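Local coordinates for protein 2-aminomuconic 6-semialdehyde dehydrogenase (Pseudomonas sp., PDB 7BZV) that probably oxidises 2-aminomuconic 6-semialdehyde to the corresponding acid with NAD+ as cofactor, in the meta-cleavage breakdown of 2-aminophenol, at residues I101-F113 with L155-L168. Numbering follows the deposited sequence.
Sequences IDIPRGIANFRNF and LPLLLLTWKVAPAL
F110 lays one ring face over the methyl of A165, a side chain small enough to let the ring come close, with CB 4.0 Å from the ring centroid in a CH-pi contact. The ring is long enough to reach further: its CE2 touches T161 CG2 at 3.4 Å, CZ meets V164 CG1, and L168 CD1 comes up at the ring's edge. An alanine in place of F110 would probably take the ring face from A165 and the ring contacts from T161 and V164, and open a gap toward M193 of helix 184-196. One helical turn further on, F113 rests its flat face on CB and CD of the P166 ring, with P166 CB 3.9 Å above the ring centre, while its far rim meets the six-membered ring of W162 obliquely.

Just before these aromatics in helix 101-113 comes a short relay of hydrogen bonds. N109 fits as a knob among L158, T161, W162 and A165, and its ND2 gives T161 OG1 a nearly straight bond (2.9 Å, 168°) in the amide plane. OG1 of T161 stands between its backbone N and carbonyl carbon (chi1 65°), which carries the hydroxyl to a lone pair of G106 O at 2.9 Å. G106 suits this place because a side chain would run into L157 CD2, and its CA comes 4.1 Å from L158 CA. Near the start of helix 156-168, a water donates to D102 OD2 and accepts from L158 N; the same carboxylate oxygen forms a salt bridge with K93. The helices run almost parallel, 8° apart, inside the aldehyde dehydrogenase fold, and the T161 hydroxyl, accepting from N109 and donating to G106 O, is used in both senses to tie one helix to the other.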
ATOM      1  N   ILE B 101     -24.975 -19.414  -2.348  1.00 31.53           N
ATOM      2  CA  ILE B 101     -23.881 -19.126  -1.429  1.00 33.59           C
ATOM      3  C   ILE B 101     -22.777 -20.158  -1.585  1.00 32.54           C
ATOM      4  O   ILE B 101     -21.656 -19.830  -2.013  1.00 30.81           O
ATOM      5  CB  ILE B 101     -24.403 -19.056   0.016  1.00 39.78           C
ATOM      6  CG1 ILE B 101     -25.312 -17.824   0.141  1.00 46.06           C
ATOM      7  CG2 ILE B 101     -23.243 -19.046   1.014  1.00 55.22           C
ATOM      8  CD1 ILE B 101     -25.870 -17.605   1.482  1.00 47.64           C
ATOM      9  N   ASP B 102     -23.062 -21.411  -1.222  1.00 28.25           N
ATOM     10  CA  ASP B 102     -21.969 -22.372  -1.067  1.00 31.89           C
ATOM     11  C   ASP B 102     -21.184 -22.561  -2.358  1.00 33.00           C
ATOM     12  O   ASP B 102     -19.947 -22.469  -2.367  1.00 31.30           O
ATOM     13  CB  ASP B 102     -22.507 -23.695  -0.553  1.00 29.57           C
ATOM     14  CG  ASP B 102     -23.195 -23.521   0.776  1.00 38.28           C
ATOM     15  OD1 ASP B 102     -24.365 -23.087   0.784  1.00 33.15           O
ATOM     16  OD2 ASP B 102     -22.537 -23.740   1.809  1.00 30.16           O
ATOM     17  N   ILE B 103     -21.863 -22.878  -3.447  1.00 26.23           N
ATOM     18  CA  ILE B 103     -21.120 -23.282  -4.633  1.00 27.65           C
ATOM     19  C   ILE B 103     -20.544 -22.026  -5.284  1.00 32.66           C
ATOM     20  O   ILE B 103     -19.360 -22.029  -5.654  1.00 32.46           O
ATOM     21  CB  ILE B 103     -21.991 -24.091  -5.602  1.00 34.09           C
ATOM     22  CG1 ILE B 103     -21.990 -25.586  -5.256  1.00 39.00           C
ATOM     23  CG2 ILE B 103     -21.462 -23.964  -7.013  1.00 42.32           C
ATOM     24  CD1 ILE B 103     -22.206 -25.934  -3.806  1.00 39.06           C
ATOM     25  N   PRO B 104     -21.318 -20.941  -5.464  1.00 32.83           N
ATOM     26  CA  PRO B 104     -20.728 -19.750  -6.105  1.00 31.20           C
ATOM     27  C   PRO B 104     -19.585 -19.120  -5.315  1.00 34.63           C
ATOM     28  O   PRO B 104     -18.564 -18.785  -5.918  1.00 31.51           O
ATOM     29  CB  PRO B 104     -21.916 -18.783  -6.234  1.00 30.59           C
ATOM     30  CG  PRO B 104     -23.145 -19.748  -6.339  1.00 33.57           C
ATOM     31  CD  PRO B 104     -22.783 -20.820  -5.334  1.00 29.23           C
ATOM     32  N   ARG B 105     -19.722 -18.943  -3.996  1.00 29.61           N
ATOM     33  CA  ARG B 105     -18.601 -18.448  -3.198  1.00 30.43           C
ATOM     34  C   ARG B 105     -17.446 -19.442  -3.177  1.00 32.72           C
ATOM     35  O   ARG B 105     -16.274 -19.047  -3.183  1.00 26.80           O
ATOM     36  CB  ARG B 105     -19.058 -18.138  -1.779  1.00 25.97           C
ATOM     37  CG  ARG B 105     -20.078 -16.951  -1.725  1.00 38.16           C
ATOM     38  CD  ARG B 105     -20.326 -16.427  -0.274  1.00 39.56           C
ATOM     39  NE  ARG B 105     -21.455 -15.488  -0.196  1.00 38.56           N
ATOM     40  CZ  ARG B 105     -21.810 -14.803   0.897  1.00 40.91           C
ATOM     41  NH1 ARG B 105     -21.122 -14.917   2.029  1.00 37.27           N
ATOM     42  NH2 ARG B 105     -22.849 -13.981   0.858  1.00 42.00           N
ATOM     43  N   GLY B 106     -17.736 -20.732  -3.173  1.00 28.70           N
ATOM     44  CA  GLY B 106     -16.644 -21.696  -3.215  1.00 31.66           C
ATOM     45  C   GLY B 106     -15.798 -21.561  -4.466  1.00 37.80           C
ATOM     46  O   GLY B 106     -14.569 -21.702  -4.424  1.00 31.01           O
ATOM     47  N   ILE B 107     -16.445 -21.300  -5.599  1.00 32.06           N
ATOM     48  CA  ILE B 107     -15.723 -21.102  -6.850  1.00 32.05           C
ATOM     49  C   ILE B 107     -15.006 -19.760  -6.840  1.00 28.53           C
ATOM     50  O   ILE B 107     -13.864 -19.646  -7.295  1.00 32.67           O
ATOM     51  CB  ILE B 107     -16.705 -21.180  -8.031  1.00 40.07           C
ATOM     52  CG1 ILE B 107     -17.179 -22.613  -8.267  1.00 41.35           C
ATOM     53  CG2 ILE B 107     -16.099 -20.593  -9.302  1.00 34.67           C
ATOM     54  CD1 ILE B 107     -18.514 -22.663  -9.102  1.00 35.23           C
ATOM     55  N   ALA B 108     -15.674 -18.729  -6.317  1.00 27.68           N
ATOM     56  CA  ALA B 108     -15.130 -17.379  -6.334  1.00 28.37           C
ATOM     57  C   ALA B 108     -13.869 -17.275  -5.503  1.00 29.39           C
ATOM     58  O   ALA B 108     -13.013 -16.410  -5.775  1.00 25.82           O
ATOM     59  CB  ALA B 108     -16.149 -16.373  -5.815  1.00 31.84           C
ATOM     60  N   ASN B 109     -13.741 -18.095  -4.459  1.00 24.22           N
ATOM     61  CA  ASN B 109     -12.494 -18.065  -3.695  1.00 21.19           C
ATOM     62  C   ASN B 109     -11.289 -18.248  -4.599  1.00 23.29           C
ATOM     63  O   ASN B 109     -10.261 -17.570  -4.433  1.00 23.03           O
ATOM     64  CB  ASN B 109     -12.494 -19.130  -2.596  1.00 29.16           C
ATOM     65  CG  ASN B 109     -13.364 -18.720  -1.413  1.00 32.39           C
ATOM     66  OD1 ASN B 109     -13.531 -17.544  -1.162  1.00 30.94           O
ATOM     67  ND2 ASN B 109     -13.937 -19.685  -0.712  1.00 26.46           N
ATOM     68  N   PHE B 110     -11.365 -19.187  -5.535  1.00 21.04           N
ATOM     69  CA  PHE B 110     -10.209 -19.405  -6.390  1.00 21.95           C
ATOM     70  C   PHE B 110      -9.979 -18.230  -7.333  1.00 25.83           C
ATOM     71  O   PHE B 110      -8.830 -17.842  -7.572  1.00 26.64           O
ATOM     72  CB  PHE B 110     -10.401 -20.684  -7.150  1.00 25.36           C
ATOM     73  CG  PHE B 110     -10.075 -21.908  -6.367  1.00 25.95           C
ATOM     74  CD1 PHE B 110      -8.758 -22.256  -6.122  1.00 25.46           C
ATOM     75  CD2 PHE B 110     -11.084 -22.732  -5.895  1.00 29.84           C
ATOM     76  CE1 PHE B 110      -8.446 -23.405  -5.424  1.00 26.13           C
ATOM     77  CE2 PHE B 110     -10.777 -23.903  -5.204  1.00 29.07           C
ATOM     78  CZ  PHE B 110      -9.458 -24.240  -4.969  1.00 25.43           C
ATOM     79  N   ARG B 111     -11.052 -17.645  -7.871  1.00 24.97           N
ATOM     80  CA  ARG B 111     -10.872 -16.496  -8.767  1.00 23.79           C
ATOM     81  C   ARG B 111     -10.368 -15.273  -8.021  1.00 27.72           C
ATOM     82  O   ARG B 111      -9.521 -14.527  -8.534  1.00 28.44           O
ATOM     83  CB  ARG B 111     -12.188 -16.162  -9.481  1.00 27.78           C
ATOM     84  CG  ARG B 111     -12.557 -17.224 -10.462  1.00 28.86           C
ATOM     85  CD  ARG B 111     -13.829 -16.969 -11.283  1.00 29.77           C
ATOM     86  NE  ARG B 111     -13.949 -18.036 -12.263  1.00 37.51           N
ATOM     87  CZ  ARG B 111     -15.103 -18.582 -12.662  1.00 36.95           C
ATOM     88  NH1 ARG B 111     -16.259 -18.159 -12.181  1.00 35.92           N
ATOM     89  NH2 ARG B 111     -15.080 -19.543 -13.563  1.00 40.71           N
ATOM     90  N   ASN B 112     -10.905 -15.010  -6.833  1.00 22.89           N
ATOM     91  CA  ASN B 112     -10.472 -13.842  -6.079  1.00 23.77           C
ATOM     92  C   ASN B 112      -8.983 -13.924  -5.726  1.00 23.32           C
ATOM     93  O   ASN B 112      -8.269 -12.918  -5.776  1.00 21.44           O
ATOM     94  CB  ASN B 112     -11.298 -13.702  -4.801  1.00 33.53           C
ATOM     95  CG  ASN B 112     -12.795 -13.327  -5.063  1.00 65.47           C
ATOM     96  OD1 ASN B 112     -13.585 -13.220  -4.123  1.00 68.97           O
ATOM     97  ND2 ASN B 112     -13.168 -13.143  -6.325  1.00 61.09           N
ATOM     98  N   PHE B 113      -8.532 -15.061  -5.203  1.00 23.54           N
ATOM     99  CA  PHE B 113      -7.111 -15.159  -4.861  1.00 26.74           C
ATOM    100  C   PHE B 113      -6.235 -15.219  -6.097  1.00 21.71           C
ATOM    101  O   PHE B 113      -5.061 -14.839  -6.022  1.00 22.73           O
ATOM    102  CB  PHE B 113      -6.856 -16.349  -3.905  1.00 25.58           C
ATOM    103  CG  PHE B 113      -7.241 -16.021  -2.501  1.00 19.60           C
ATOM    104  CD1 PHE B 113      -6.516 -15.078  -1.804  1.00 22.07           C
ATOM    105  CD2 PHE B 113      -8.394 -16.537  -1.936  1.00 24.81           C
ATOM    106  CE1 PHE B 113      -6.891 -14.677  -0.541  1.00 27.17           C
ATOM    107  CE2 PHE B 113      -8.789 -16.138  -0.653  1.00 24.67           C
ATOM    108  CZ  PHE B 113      -8.034 -15.207   0.036  1.00 22.37           C
ATOM    109  N   LEU B 155     -20.143 -25.191   6.136  1.00 25.47           N
ATOM    110  CA  LEU B 155     -19.941 -24.632   4.805  1.00 23.52           C
ATOM    111  C   LEU B 155     -18.806 -25.434   4.178  1.00 30.91           C
ATOM    112  O   LEU B 155     -17.685 -24.937   4.021  1.00 29.99           O
ATOM    113  CB  LEU B 155     -19.616 -23.142   4.882  1.00 28.96           C
ATOM    114  CG  LEU B 155     -20.635 -22.240   5.572  1.00 32.02           C
ATOM    115  CD1 LEU B 155     -19.859 -20.923   5.945  1.00 32.98           C
ATOM    116  CD2 LEU B 155     -21.894 -21.923   4.784  1.00 28.52           C
ATOM    117  N   PRO B 156     -19.054 -26.715   3.845  1.00 27.44           N
ATOM    118  CA  PRO B 156     -17.935 -27.594   3.454  1.00 26.03           C
ATOM    119  C   PRO B 156     -17.097 -27.053   2.298  1.00 30.76           C
ATOM    120  O   PRO B 156     -15.877 -26.889   2.437  1.00 31.33           O
ATOM    121  CB  PRO B 156     -18.630 -28.919   3.080  1.00 34.60           C
ATOM    122  CG  PRO B 156     -19.953 -28.890   3.797  1.00 30.02           C
ATOM    123  CD  PRO B 156     -20.354 -27.418   3.831  1.00 28.32           C
ATOM    124  N   LEU B 157     -17.704 -26.794   1.140  1.00 23.47           N
ATOM    125  CA  LEU B 157     -16.889 -26.347   0.015  1.00 23.76           C
ATOM    126  C   LEU B 157     -16.355 -24.936   0.239  1.00 23.40           C
ATOM    127  O   LEU B 157     -15.181 -24.661  -0.034  1.00 29.39           O
ATOM    128  CB  LEU B 157     -17.684 -26.383  -1.292  1.00 29.14           C
ATOM    129  CG  LEU B 157     -16.887 -25.972  -2.524  1.00 32.22           C
ATOM    130  CD1 LEU B 157     -15.815 -26.985  -2.860  1.00 32.07           C
ATOM    131  CD2 LEU B 157     -17.853 -25.790  -3.700  1.00 37.31           C
ATOM    132  N   LEU B 158     -17.208 -24.034   0.709  1.00 28.17           N
ATOM    133  CA  LEU B 158     -16.836 -22.624   0.809  1.00 24.97           C
ATOM    134  C   LEU B 158     -15.620 -22.417   1.725  1.00 21.81           C
ATOM    135  O   LEU B 158     -14.638 -21.769   1.335  1.00 24.28           O
ATOM    136  CB  LEU B 158     -18.040 -21.843   1.302  1.00 25.55           C
ATOM    137  CG  LEU B 158     -17.970 -20.309   1.337  1.00 31.36           C
ATOM    138  CD1 LEU B 158     -19.415 -19.797   1.542  1.00 33.12           C
ATOM    139  CD2 LEU B 158     -17.128 -19.835   2.416  1.00 36.31           C
ATOM    140  N   LEU B 159     -15.662 -22.964   2.939  1.00 27.96           N
ATOM    141  CA  LEU B 159     -14.543 -22.807   3.879  1.00 29.12           C
ATOM    142  C   LEU B 159     -13.336 -23.653   3.493  1.00 31.44           C
ATOM    143  O   LEU B 159     -12.195 -23.274   3.788  1.00 27.74           O
ATOM    144  CB  LEU B 159     -14.981 -23.150   5.303  1.00 26.35           C
ATOM    145  CG  LEU B 159     -15.895 -22.061   5.899  1.00 32.33           C
ATOM    146  CD1 LEU B 159     -16.434 -22.452   7.284  1.00 33.36           C
ATOM    147  CD2 LEU B 159     -15.190 -20.704   5.947  1.00 41.37           C
ATOM    148  N   LEU B 160     -13.547 -24.797   2.844  1.00 27.42           N
ATOM    149  CA  LEU B 160     -12.419 -25.517   2.267  1.00 25.83           C
ATOM    150  C   LEU B 160     -11.676 -24.662   1.250  1.00 27.58           C
ATOM    151  O   LEU B 160     -10.449 -24.497   1.353  1.00 24.42           O
ATOM    152  CB  LEU B 160     -12.903 -26.821   1.636  1.00 29.17           C
ATOM    153  CG  LEU B 160     -11.854 -27.634   0.874  1.00 31.67           C
ATOM    154  CD1 LEU B 160     -10.690 -27.988   1.797  1.00 33.38           C
ATOM    155  CD2 LEU B 160     -12.457 -28.913   0.256  1.00 31.92           C
ATOM    156  N   THR B 161     -12.376 -24.139   0.229  1.00 25.99           N
ATOM    157  CA  THR B 161     -11.643 -23.390  -0.780  1.00 20.84           C
ATOM    158  C   THR B 161     -11.125 -22.050  -0.237  1.00 25.70           C
ATOM    159  O   THR B 161     -10.174 -21.497  -0.796  1.00 25.72           O
ATOM    160  CB  THR B 161     -12.483 -23.163  -2.049  1.00 26.48           C
ATOM    161  OG1 THR B 161     -13.614 -22.338  -1.753  1.00 27.85           O
ATOM    162  CG2 THR B 161     -12.948 -24.502  -2.630  1.00 26.89           C
ATOM    163  N   TRP B 162     -11.736 -21.509   0.813  1.00 26.68           N
ATOM    164  CA  TRP B 162     -11.218 -20.295   1.445  1.00 26.22           C
ATOM    165  C   TRP B 162      -9.789 -20.476   1.959  1.00 27.57           C
ATOM    166  O   TRP B 162      -9.017 -19.510   1.993  1.00 25.09           O
ATOM    167  CB  TRP B 162     -12.156 -19.925   2.584  1.00 26.82           C
ATOM    168  CG  TRP B 162     -11.766 -18.853   3.506  1.00 25.18           C
ATOM    169  CD1 TRP B 162     -11.536 -18.974   4.854  1.00 26.09           C
ATOM    170  CD2 TRP B 162     -11.558 -17.488   3.182  1.00 26.86           C
ATOM    171  NE1 TRP B 162     -11.199 -17.743   5.380  1.00 28.63           N
ATOM    172  CE2 TRP B 162     -11.204 -16.817   4.376  1.00 27.22           C
ATOM    173  CE3 TRP B 162     -11.632 -16.756   1.995  1.00 31.13           C
ATOM    174  CZ2 TRP B 162     -10.936 -15.428   4.414  1.00 30.86           C
ATOM    175  CZ3 TRP B 162     -11.334 -15.391   2.032  1.00 31.78           C
ATOM    176  CH2 TRP B 162     -11.012 -14.747   3.228  1.00 30.35           C
ATOM    177  N   LYS B 163      -9.429 -21.695   2.366  1.00 26.22           N
ATOM    178  CA  LYS B 163      -8.067 -22.043   2.788  1.00 25.43           C
ATOM    179  C   LYS B 163      -7.232 -22.563   1.625  1.00 25.73           C
ATOM    180  O   LYS B 163      -6.081 -22.153   1.468  1.00 24.48           O
ATOM    181  CB  LYS B 163      -8.090 -23.110   3.898  1.00 25.07           C
ATOM    182  CG  LYS B 163      -9.017 -22.814   5.083  1.00 31.00           C
ATOM    183  CD  LYS B 163      -8.849 -21.383   5.602  1.00 42.52           C
ATOM    184  CE  LYS B 163      -9.710 -21.089   6.852  1.00 53.72           C
ATOM    185  NZ  LYS B 163      -9.546 -22.065   7.972  1.00 74.87           N
ATOM    186  N   VAL B 164      -7.790 -23.454   0.800  1.00 22.51           N
ATOM    187  CA  VAL B 164      -6.997 -24.104  -0.241  1.00 24.86           C
ATOM    188  C   VAL B 164      -6.563 -23.089  -1.284  1.00 23.05           C
ATOM    189  O   VAL B 164      -5.441 -23.143  -1.791  1.00 24.14           O
ATOM    190  CB  VAL B 164      -7.785 -25.265  -0.878  1.00 20.05           C
ATOM    191  CG1 VAL B 164      -7.110 -25.769  -2.139  1.00 27.96           C
ATOM    192  CG2 VAL B 164      -7.986 -26.408   0.126  1.00 25.83           C
ATOM    193  N   ALA B 165      -7.434 -22.129  -1.616  1.00 26.04           N
ATOM    194  CA  ALA B 165      -7.089 -21.221  -2.708  1.00 25.04           C
ATOM    195  C   ALA B 165      -5.876 -20.369  -2.371  1.00 22.72           C
ATOM    196  O   ALA B 165      -4.927 -20.335  -3.175  1.00 22.59           O
ATOM    197  CB  ALA B 165      -8.290 -20.344  -3.057  1.00 25.63           C
ATOM    198  N   PRO B 166      -5.821 -19.663  -1.238  1.00 22.94           N
ATOM    199  CA  PRO B 166      -4.589 -18.924  -0.928  1.00 23.44           C
ATOM    200  C   PRO B 166      -3.400 -19.845  -0.665  1.00 21.87           C
ATOM    201  O   PRO B 166      -2.262 -19.456  -0.963  1.00 24.44           O
ATOM    202  CB  PRO B 166      -4.965 -18.086   0.308  1.00 23.21           C
ATOM    203  CG  PRO B 166      -6.081 -18.895   0.978  1.00 23.69           C
ATOM    204  CD  PRO B 166      -6.819 -19.588  -0.155  1.00 21.21           C
ATOM    205  N   ALA B 167      -3.614 -21.016  -0.067  1.00 29.12           N
ATOM    206  CA  ALA B 167      -2.476 -21.907   0.195  1.00 24.57           C
ATOM    207  C   ALA B 167      -1.787 -22.300  -1.110  1.00 23.93           C
ATOM    208  O   ALA B 167      -0.554 -22.228  -1.223  1.00 23.26           O
ATOM    209  CB  ALA B 167      -2.940 -23.141   0.962  1.00 23.70           C
ATOM    210  N   LEU B 168      -2.579 -22.655  -2.129  1.00 21.81           N
ATOM    211  CA  LEU B 168      -2.020 -22.982  -3.441  1.00 24.60           C
ATOM    212  C   LEU B 168      -1.486 -21.734  -4.143  1.00 26.48           C
ATOM    213  O   LEU B 168      -0.494 -21.796  -4.872  1.00 23.69           O
ATOM    214  CB  LEU B 168      -3.075 -23.648  -4.327  1.00 23.77           C
ATOM    215  CG  LEU B 168      -3.643 -25.010  -3.917  1.00 24.45           C
ATOM    216  CD1 LEU B 168      -4.610 -25.598  -4.918  1.00 29.39           C
ATOM    217  CD2 LEU B 168      -2.466 -25.976  -3.692  1.00 27.21           C
TER
HETATM  218  O   HOH W   1     -20.009 -24.624   1.501  1.00 32.50           O